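Local atomic coordinates of pesticidal crystal protein Cry4Aa (Bacillus thuringiensis, PDB entry 2C9K), a protein that binds to midgut epithelial cells of mosquito larvae and promotes their colloid-osmotic lysis as a pore-forming insecticidal toxin. Residues Y274-R288 and S435-K447. Residues are numbered along the deposited sequence; the frame is centred on the assembly and turned at random.
Sequences YKYYDFQYQEDSLTR and SFIKSLSIPATYK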
loop_
_atom_site.group_PDB
_atom_site.type_symbol
_atom_site.label_atom_id
_atom_site.label_comp_id
_atom_site.label_asym_id
_atom_site.label_seq_id
_atom_site.Cartn_x
_atom_site.Cartn_y
_atom_site.Cartn_z
ATOM N N TYR A 274 -20.467 3.577 -19.252
ATOM C CA TYR A 274 -19.043 3.298 -19.371
ATOM C C TYR A 274 -18.633 1.868 -19.023
ATOM O O TYR A 274 -17.547 1.420 -19.397
ATOM C CB TYR A 274 -18.257 4.299 -18.522
ATOM C CG TYR A 274 -18.707 5.706 -18.785
ATOM C CD1 TYR A 274 -19.529 6.369 -17.881
ATOM C CD2 TYR A 274 -18.395 6.342 -19.988
ATOM C CE1 TYR A 274 -20.041 7.634 -18.169
ATOM C CE2 TYR A 274 -18.898 7.605 -20.286
ATOM C CZ TYR A 274 -19.723 8.242 -19.369
ATOM O OH TYR A 274 -20.237 9.485 -19.647
ATOM N N LYS A 275 -19.494 1.151 -18.317
ATOM C CA LYS A 275 -19.174 -0.219 -17.952
ATOM C C LYS A 275 -19.175 -1.121 -19.181
ATOM O O LYS A 275 -18.687 -2.246 -19.124
ATOM C CB LYS A 275 -20.173 -0.739 -16.916
ATOM C CG LYS A 275 -21.627 -0.544 -17.310
ATOM C CD LYS A 275 -22.564 -1.018 -16.221
ATOM C CE LYS A 275 -23.998 -1.032 -16.709
ATOM N NZ LYS A 275 -24.964 -1.383 -15.625
ATOM N N TYR A 276 -19.706 -0.619 -20.294
ATOM C CA TYR A 276 -19.785 -1.399 -21.534
ATOM C C TYR A 276 -18.624 -1.131 -22.483
ATOM O O TYR A 276 -18.492 -1.781 -23.512
ATOM C CB TYR A 276 -21.111 -1.121 -22.254
ATOM C CG TYR A 276 -22.344 -1.586 -21.504
ATOM C CD1 TYR A 276 -23.370 -0.695 -21.197
ATOM C CD2 TYR A 276 -22.487 -2.913 -21.100
ATOM C CE1 TYR A 276 -24.500 -1.107 -20.507
ATOM C CE2 TYR A 276 -23.619 -3.338 -20.406
ATOM C CZ TYR A 276 -24.616 -2.423 -20.114
ATOM O OH TYR A 276 -25.724 -2.814 -19.408
ATOM N N TYR A 277 -17.790 -0.160 -22.128
ATOM C CA TYR A 277 -16.624 0.186 -22.928
ATOM C C TYR A 277 -15.481 -0.748 -22.583
ATOM O O TYR A 277 -15.557 -1.515 -21.620
ATOM C CB TYR A 277 -16.190 1.620 -22.650
ATOM C CG TYR A 277 -17.036 2.656 -23.333
ATOM C CD1 TYR A 277 -18.402 2.751 -23.075
ATOM C CD2 TYR A 277 -16.475 3.539 -24.252
ATOM C CE1 TYR A 277 -19.189 3.698 -23.721
ATOM C CE2 TYR A 277 -17.248 4.488 -24.900
ATOM C CZ TYR A 277 -18.600 4.560 -24.628
ATOM O OH TYR A 277 -19.360 5.501 -25.261
ATOM N N ASP A 278 -14.415 -0.659 -23.369
ATOM C CA ASP A 278 -13.233 -1.487 -23.187
ATOM C C ASP A 278 -12.646 -1.356 -21.786
ATOM O O ASP A 278 -12.684 -0.288 -21.177
ATOM C CB ASP A 278 -12.174 -1.106 -24.219
ATOM C CG ASP A 278 -11.041 -2.106 -24.280
ATOM O OD1 ASP A 278 -11.293 -3.254 -24.721
ATOM O OD2 ASP A 278 -9.905 -1.751 -23.882
ATOM N N PHE A 279 -12.096 -2.453 -21.284
ATOM C CA PHE A 279 -11.500 -2.475 -19.960
ATOM C C PHE A 279 -10.405 -1.423 -19.834
ATOM O O PHE A 279 -10.508 -0.493 -19.036
ATOM C CB PHE A 279 -10.896 -3.854 -19.682
ATOM C CG PHE A 279 -10.126 -3.929 -18.397
ATOM C CD1 PHE A 279 -10.759 -4.295 -17.214
ATOM C CD2 PHE A 279 -8.781 -3.578 -18.361
ATOM C CE1 PHE A 279 -10.069 -4.307 -16.008
ATOM C CE2 PHE A 279 -8.078 -3.583 -17.164
ATOM C CZ PHE A 279 -8.722 -3.948 -15.979
ATOM N N GLN A 280 -9.351 -1.581 -20.627
ATOM C CA GLN A 280 -8.219 -0.672 -20.582
ATOM C C GLN A 280 -8.615 0.783 -20.729
ATOM O O GLN A 280 -7.922 1.669 -20.237
ATOM C CB GLN A 280 -7.203 -1.032 -21.662
ATOM C CG GLN A 280 -5.886 -0.293 -21.521
ATOM C CD GLN A 280 -5.223 -0.556 -20.182
ATOM O OE1 GLN A 280 -5.062 -1.709 -19.778
ATOM N NE2 GLN A 280 -4.834 0.509 -19.487
ATOM N N TYR A 281 -9.726 1.033 -21.408
ATOM C CA TYR A 281 -10.188 2.398 -21.603
ATOM C C TYR A 281 -10.627 3.003 -20.277
ATOM O O TYR A 281 -10.279 4.139 -19.954
ATOM C CB TYR A 281 -11.341 2.422 -22.586
ATOM C CG TYR A 281 -11.927 3.790 -22.749
ATOM C CD1 TYR A 281 -11.231 4.788 -23.424
ATOM C CD2 TYR A 281 -13.169 4.096 -22.206
ATOM C CE1 TYR A 281 -11.763 6.067 -23.552
ATOM C CE2 TYR A 281 -13.710 5.360 -22.328
ATOM C CZ TYR A 281 -13.005 6.341 -23.000
ATOM O OH TYR A 281 -13.553 7.588 -23.127
ATOM N N GLN A 282 -11.404 2.239 -19.516
ATOM C CA GLN A 282 -11.872 2.677 -18.206
ATOM C C GLN A 282 -10.665 2.841 -17.281
ATOM O O GLN A 282 -10.553 3.829 -16.552
ATOM C CB GLN A 282 -12.837 1.644 -17.622
ATOM C CG GLN A 282 -14.181 1.631 -18.302
ATOM C CD GLN A 282 -14.975 0.384 -18.008
ATOM O OE1 GLN A 282 -14.919 -0.589 -18.757
ATOM N NE2 GLN A 282 -15.711 0.399 -16.908
ATOM N N GLU A 283 -9.761 1.866 -17.318
ATOM C CA GLU A 283 -8.559 1.911 -16.497
ATOM C C GLU A 283 -7.770 3.189 -16.771
ATOM O O GLU A 283 -7.382 3.903 -15.849
ATOM C CB GLU A 283 -7.669 0.703 -16.791
ATOM C CG GLU A 283 -6.404 0.661 -15.961
ATOM C CD GLU A 283 -6.671 0.361 -14.508
ATOM O OE1 GLU A 283 -7.828 0.519 -14.067
ATOM O OE2 GLU A 283 -5.718 -0.028 -13.805
ATOM N N ASP A 284 -7.532 3.468 -18.046
ATOM C CA ASP A 284 -6.792 4.656 -18.426
ATOM C C ASP A 284 -7.429 5.927 -17.905
ATOM O O ASP A 284 -6.732 6.808 -17.395
ATOM C CB ASP A 284 -6.673 4.773 -19.945
ATOM C CG ASP A 284 -5.684 3.799 -20.530
ATOM O OD1 ASP A 284 -4.937 3.164 -19.752
ATOM O OD2 ASP A 284 -5.652 3.677 -21.776
ATOM N N SER A 285 -8.746 6.032 -18.018
ATOM C CA SER A 285 -9.406 7.252 -17.588
ATOM C C SER A 285 -9.903 7.339 -16.160
ATOM O O SER A 285 -10.350 8.400 -15.746
ATOM C CB SER A 285 -10.557 7.590 -18.544
ATOM O OG SER A 285 -11.535 6.574 -18.550
ATOM N N LEU A 286 -9.839 6.256 -15.396
ATOM C CA LEU A 286 -10.309 6.327 -14.012
ATOM C C LEU A 286 -9.207 6.212 -12.960
ATOM O O LEU A 286 -9.451 6.440 -11.779
ATOM C CB LEU A 286 -11.389 5.265 -13.762
ATOM C CG LEU A 286 -12.776 5.584 -14.343
ATOM C CD1 LEU A 286 -13.643 4.330 -14.414
ATOM C CD2 LEU A 286 -13.439 6.648 -13.483
ATOM N N THR A 287 -7.996 5.864 -13.381
ATOM C CA THR A 287 -6.885 5.730 -12.445
ATOM C C THR A 287 -5.727 6.622 -12.882
ATOM O O THR A 287 -5.801 7.246 -13.931
ATOM C CB THR A 287 -6.424 4.259 -12.338
ATOM O OG1 THR A 287 -6.075 3.759 -13.636
ATOM C CG2 THR A 287 -7.542 3.405 -11.752
ATOM N N ARG A 288 -4.663 6.697 -12.092
ATOM C CA ARG A 288 -3.547 7.559 -12.459
ATOM C C ARG A 288 -2.326 6.780 -12.903
ATOM O O ARG A 288 -1.975 5.773 -12.296
ATOM C CB ARG A 288 -3.174 8.475 -11.283
ATOM C CG ARG A 288 -4.300 9.406 -10.855
ATOM C CD ARG A 288 -4.004 10.118 -9.550
ATOM N NE ARG A 288 -2.893 11.056 -9.654
ATOM C CZ ARG A 288 -2.243 11.554 -8.606
ATOM N NH1 ARG A 288 -2.590 11.208 -7.379
ATOM N NH2 ARG A 288 -1.228 12.382 -8.787
ATOM N N SER A 435 -6.309 11.460 -2.091
ATOM C CA SER A 435 -5.158 11.955 -2.825
ATOM C C SER A 435 -5.488 12.523 -4.191
ATOM O O SER A 435 -4.692 13.259 -4.761
ATOM C CB SER A 435 -4.120 10.842 -2.980
ATOM O OG SER A 435 -4.608 9.802 -3.802
ATOM N N PHE A 436 -6.672 12.203 -4.701
ATOM C CA PHE A 436 -7.071 12.650 -6.035
ATOM C C PHE A 436 -8.506 12.211 -6.367
ATOM O O PHE A 436 -9.018 11.246 -5.793
ATOM C CB PHE A 436 -6.129 12.009 -7.056
ATOM C CG PHE A 436 -5.928 12.810 -8.305
ATOM C CD1 PHE A 436 -5.087 13.923 -8.303
ATOM C CD2 PHE A 436 -6.522 12.415 -9.501
ATOM C CE1 PHE A 436 -4.834 14.625 -9.473
ATOM C CE2 PHE A 436 -6.273 13.114 -10.682
ATOM C CZ PHE A 436 -5.425 14.221 -10.667
ATOM N N ILE A 437 -9.144 12.920 -7.296
ATOM C CA ILE A 437 -10.492 12.568 -7.744
ATOM C C ILE A 437 -10.575 12.693 -9.264
ATOM O O ILE A 437 -10.592 13.803 -9.779
ATOM C CB ILE A 437 -11.570 13.475 -7.142
ATOM C CG1 ILE A 437 -11.676 13.248 -5.634
ATOM C CG2 ILE A 437 -12.906 13.173 -7.789
ATOM C CD1 ILE A 437 -12.767 14.076 -4.967
ATOM N N LYS A 438 -10.609 11.564 -9.974
ATOM C CA LYS A 438 -10.702 11.568 -11.434
ATOM C C LYS A 438 -12.145 11.353 -11.833
ATOM O O LYS A 438 -12.974 10.989 -11.004
ATOM C CB LYS A 438 -9.838 10.459 -12.056
ATOM C CG LYS A 438 -8.418 10.883 -12.364
ATOM C CD LYS A 438 -7.554 9.724 -12.810
ATOM C CE LYS A 438 -7.938 9.216 -14.192
ATOM N NZ LYS A 438 -7.501 10.094 -15.306
ATOM N N SER A 439 -12.443 11.552 -13.109
ATOM C CA SER A 439 -13.805 11.383 -13.582
ATOM C C SER A 439 -13.844 10.991 -15.058
ATOM O O SER A 439 -13.057 11.499 -15.860
ATOM C CB SER A 439 -14.562 12.691 -13.372
ATOM O OG SER A 439 -15.946 12.469 -13.206
ATOM N N LEU A 440 -14.742 10.068 -15.404
ATOM C CA LEU A 440 -14.922 9.634 -16.788
ATOM C C LEU A 440 -16.285 10.145 -17.235
ATOM O O LEU A 440 -17.303 9.839 -16.620
ATOM C CB LEU A 440 -14.878 8.105 -16.905
ATOM C CG LEU A 440 -15.419 7.426 -18.183
ATOM C CD1 LEU A 440 -14.854 8.081 -19.430
ATOM C CD2 LEU A 440 -15.055 5.944 -18.167
ATOM N N SER A 441 -16.295 10.949 -18.290
ATOM C CA SER A 441 -17.534 11.507 -18.818
ATOM C C SER A 441 -17.300 12.016 -20.222
ATOM O O SER A 441 -16.301 12.678 -20.504
ATOM C CB SER A 441 -18.012 12.669 -17.958
ATOM O OG SER A 441 -17.184 13.794 -18.165
ATOM N N ILE A 442 -18.234 11.697 -21.101
ATOM C CA ILE A 442 -18.165 12.118 -22.485
ATOM C C ILE A 442 -19.405 12.980 -22.666
ATOM O O ILE A 442 -20.460 12.485 -23.061
ATOM C CB ILE A 442 -18.216 10.895 -23.399
ATOM C CG1 ILE A 442 -17.146 9.896 -22.950
ATOM C CG2 ILE A 442 -18.001 11.309 -24.833
ATOM C CD1 ILE A 442 -17.221 8.566 -23.629
ATOM N N PRO A 443 -19.298 14.283 -22.347
ATOM C CA PRO A 443 -20.411 15.237 -22.461
ATOM C C PRO A 443 -21.054 15.242 -23.838
ATOM O O PRO A 443 -22.272 15.291 -23.967
ATOM C CB PRO A 443 -19.755 16.574 -22.127
ATOM C CG PRO A 443 -18.676 16.182 -21.170
ATOM C CD PRO A 443 -18.092 14.955 -21.835
ATOM N N ALA A 444 -20.229 15.187 -24.870
ATOM C CA ALA A 444 -20.736 15.187 -26.232
ATOM C C ALA A 444 -21.806 14.118 -26.470
ATOM O O ALA A 444 -22.470 14.119 -27.509
ATOM C CB ALA A 444 -19.575 14.985 -27.208
ATOM N N THR A 445 -21.999 13.221 -25.508
ATOM C CA THR A 445 -22.960 12.141 -25.697
ATOM C C THR A 445 -23.800 11.784 -24.479
ATOM O O THR A 445 -25.004 11.572 -24.590
ATOM C CB THR A 445 -22.222 10.860 -26.161
ATOM O OG1 THR A 445 -21.500 11.132 -27.373
ATOM C CG2 THR A 445 -23.205 9.723 -26.383
ATOM N N TYR A 446 -23.164 11.713 -23.315
ATOM C CA TYR A 446 -23.867 11.337 -22.100
ATOM C C TYR A 446 -23.963 12.416 -21.044
ATOM O O TYR A 446 -23.235 13.414 -21.069
ATOM C CB TYR A 446 -23.197 10.125 -21.466
ATOM C CG TYR A 446 -22.801 9.051 -22.445
ATOM C CD1 TYR A 446 -21.675 9.194 -23.246
ATOM C CD2 TYR A 446 -23.545 7.883 -22.554
ATOM C CE1 TYR A 446 -21.299 8.198 -24.126
ATOM C CE2 TYR A 446 -23.176 6.881 -23.432
ATOM C CZ TYR A 446 -22.053 7.044 -24.214
ATOM O OH TYR A 446 -21.691 6.041 -25.075
ATOM N N LYS A 447 -24.876 12.186 -20.104
ATOM C CA LYS A 447 -25.089 13.093 -18.986
ATOM C C LYS A 447 -24.545 12.435 -17.725
ATOM O O LYS A 447 -24.420 13.084 -16.688
ATOM C CB LYS A 447 -26.576 13.395 -18.803
ATOM C CG LYS A 447 -27.153 14.291 -19.863
ATOM C CD LYS A 447 -28.590 14.634 -19.534
ATOM C CE LYS A 447 -29.219 15.452 -20.641
ATOM N NZ LYS A 447 -28.362 16.619 -20.946
HETATM O O HOH W 1 -10.433 10.730 -17.459
#
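L440 of strand 435-440 lies over one face of the Y274 ring. Its CG sits 3.9 Å from the Y274 ring centroid in a CH-pi contact. The leucine runs counter to the tyrosine. L440 CG is anti to the backbone N, which lets both methyls reach S285 OG on helix 279-286. L286 CD2 comes to L440 CB, its side chain crossing that of L440 at about a right angle. I442 CD1 meets the same Y274 ring at its edge, near the ring plane. The edge of Y274 is also turned toward the face of Y446, with centroids 5.4 Å apart and planes at 55°. Y274 OH has its stronger hydrogen bond with T448 O and accepts a weak one from I442 N (3.3 Å). Y277 and Y446 point at each other from the two segments. Y446 OH lies at the Y277 ring edge, and Y277 OH and Y446 OH are modelled too close (2.4 Å) for their bond geometry to be trusted.

At the other end, the R288 guanidinium lies flat on F436. The planes are 16° apart, and R288 CZ is 4.0 Å from the F436 ring centroid, a cation-pi stack. The R288 chain bends at chi3, and its CD also rests over the F436 ring. R288 NH1 forms a salt bridge with E262, which also accepts a hydrogen bond from S435 OG. This salt bridge probably helps keep the guanidinium over the F436 face.

Between these ends, K438, bent at chi3 and chi4, brings CE against S285 O and T287 O, where the chain leaves the helix. A water donates to S285 O (2.9 Å) and S439 O (3.2 Å), linking helix and strand. S285 OG hydrogen-bonds back to Y281 O.

The helix runs roughly antiparallel to the strand but well skewed from it, their short axes at 142°. The strand is an outer one of a three-stranded antiparallel sheet. This sheet belongs to the beta-prism, the second domain of three-domain Cry toxins.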